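Local coordinates for protein beta-galactosidase (Bacteroides thetaiotaomicron, PDB 5MUI) that probably hydrolyses arabinofuranosyl linkages in the plant pectin rhamnogalacturonan II, which this gut bacterium breaks down, at residues Gln240-Ala245 with Thr269-Ala274. Numbering follows the deposited sequence.
Sequences QRVGIA and TITGDA. Unlike the reference sequence in segment 240-245: Gln240 (reference Glu). With FUB (beta-L-arabinofuranose), chain B.
The side chains of Gln240 and Ile270 run alongside each other into the glycan pocket. Gln240 CG is anti to its carbonyl carbon (chi1 -73°), and CD continues straight on from it, carrying the amide along the isoleucine branches. Gln240 OE1 lies 3.7 Å from Ile270 CG2, and Gln240 NE2 lies against Ile270 CD1. Two backbone bonds fix this tight end. Gln240 N donates to Thr269 O at 3.2 Å, and Thr271 N donates to Gln240 O at 3.0 Å. The second donor stands above the carbonyl plane. A water also donates to Gln240 O and bridges it to Thr271 OG1, which is further bonded to His264. Gln240 O therefore has two donors.

The fold is a five-bladed beta-propeller, as its five four-stranded antiparallel sheets indicate. Residues 240-245 belong to the third strand of one blade. Residues 270-274 lie on the innermost strand of the next blade. The axes of the two short segments diverge at 45°, and the backbones are bridged only at Gln240 and Ile270.

Beyond that bridge the contact is loose, though still buried. Val242 CG1 meets Ala274 CB only at 4.3 Å, and Val242 CG2 lies near Thr271 O.

On the pocket side, both segments hold the beta-L-arabinofuranose. The arabinofuranose O2 donates to Gln240 OE1 at 2.8 Å; the return bond from Gln240 NE2 is weak. Asp273 grips the sugar with both carboxylate oxygens, OD1 taking O3 at 2.5 Å and OD2 taking O5 at 2.6 Å. Asn227 and Lys334 also bind this sugar.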
# COMPACT_ATOMS: atom_id res chain seq x y z
N GLN A 240 -5.70 13.47 -3.40
CA GLN A 240 -5.36 12.15 -3.93
C GLN A 240 -6.59 11.25 -4.00
O GLN A 240 -7.38 11.18 -3.06
CB GLN A 240 -4.30 11.44 -3.07
CG GLN A 240 -2.91 12.02 -3.22
CD GLN A 240 -1.89 11.26 -2.36
OE1 GLN A 240 -1.97 10.03 -2.21
NE2 GLN A 240 -0.94 12.00 -1.78
N ARG A 241 -6.73 10.55 -5.13
CA ARG A 241 -7.88 9.71 -5.41
C ARG A 241 -7.44 8.37 -5.99
O ARG A 241 -6.29 8.22 -6.39
CB ARG A 241 -8.82 10.44 -6.38
CG ARG A 241 -9.22 11.85 -5.91
CD ARG A 241 -9.88 12.71 -6.98
NE ARG A 241 -10.20 14.07 -6.49
CZ ARG A 241 -9.37 15.12 -6.51
NH1 ARG A 241 -8.13 15.04 -6.98
NH2 ARG A 241 -9.80 16.29 -6.06
N VAL A 242 -8.38 7.41 -6.07
CA VAL A 242 -8.13 6.03 -6.49
C VAL A 242 -8.81 5.75 -7.83
O VAL A 242 -10.02 6.08 -8.04
CB VAL A 242 -8.63 5.01 -5.43
CG1 VAL A 242 -8.59 3.58 -5.94
CG2 VAL A 242 -7.83 5.12 -4.13
N GLY A 243 -8.05 5.13 -8.72
CA GLY A 243 -8.53 4.70 -10.04
C GLY A 243 -8.00 3.36 -10.51
O GLY A 243 -7.18 2.72 -9.85
N ILE A 244 -8.46 2.96 -11.70
CA ILE A 244 -8.19 1.67 -12.28
C ILE A 244 -7.47 1.77 -13.66
O ILE A 244 -7.78 2.66 -14.47
CB ILE A 244 -9.53 0.91 -12.43
CG1 ILE A 244 -10.06 0.50 -11.05
CG2 ILE A 244 -9.37 -0.36 -13.27
CD1 ILE A 244 -11.52 0.08 -11.08
N ALA A 245 -6.51 0.87 -13.89
CA ALA A 245 -6.00 0.60 -15.24
C ALA A 245 -6.02 -0.90 -15.55
O ALA A 245 -6.06 -1.73 -14.64
CB ALA A 245 -4.61 1.21 -15.44
N THR A 269 -7.63 16.60 0.78
CA THR A 269 -7.90 15.27 1.36
C THR A 269 -7.25 14.18 0.51
O THR A 269 -7.23 14.26 -0.73
CB THR A 269 -9.41 15.01 1.48
OG1 THR A 269 -9.98 15.96 2.37
CG2 THR A 269 -9.69 13.66 2.07
N ILE A 270 -6.67 13.19 1.21
CA ILE A 270 -5.97 12.05 0.61
C ILE A 270 -6.81 10.79 0.85
O ILE A 270 -7.21 10.50 1.98
CB ILE A 270 -4.56 11.85 1.22
CG1 ILE A 270 -3.62 13.00 0.80
CG2 ILE A 270 -3.99 10.45 0.84
CD1 ILE A 270 -2.32 13.11 1.58
N THR A 271 -7.11 10.09 -0.23
CA THR A 271 -7.63 8.73 -0.21
C THR A 271 -6.63 7.85 -0.97
O THR A 271 -6.29 8.15 -2.16
CB THR A 271 -9.02 8.69 -0.88
OG1 THR A 271 -9.86 9.70 -0.26
CG2 THR A 271 -9.66 7.33 -0.75
N GLY A 272 -6.14 6.80 -0.32
CA GLY A 272 -5.02 6.05 -0.88
C GLY A 272 -4.76 4.63 -0.42
O GLY A 272 -5.47 4.07 0.44
N ASP A 273 -3.70 4.09 -1.03
CA ASP A 273 -3.17 2.73 -0.77
C ASP A 273 -4.28 1.68 -0.66
O ASP A 273 -4.44 1.01 0.40
CB ASP A 273 -2.21 2.71 0.46
CG ASP A 273 -0.89 3.47 0.21
OD1 ASP A 273 -0.85 4.38 -0.64
OD2 ASP A 273 0.13 3.17 0.88
N ALA A 274 -5.03 1.53 -1.75
CA ALA A 274 -6.10 0.53 -1.85
C ALA A 274 -5.51 -0.90 -1.80
O ALA A 274 -4.46 -1.15 -2.41
CB ALA A 274 -6.90 0.72 -3.14
O5 FUB B . 2.06 4.84 0.80
C5 FUB B . 2.84 5.47 -0.24
C4 FUB B . 2.33 6.82 -0.76
O4 FUB B . 2.98 7.93 -0.11
C3 FUB B . 0.85 7.10 -0.63
O3 FUB B . 0.08 6.46 -1.67
C2 FUB B . 0.82 8.63 -0.70
O2 FUB B . -0.36 9.22 -0.12
C1 FUB B . 2.13 9.09 -0.04
O HOH W 1 -9.95 11.72 -2.01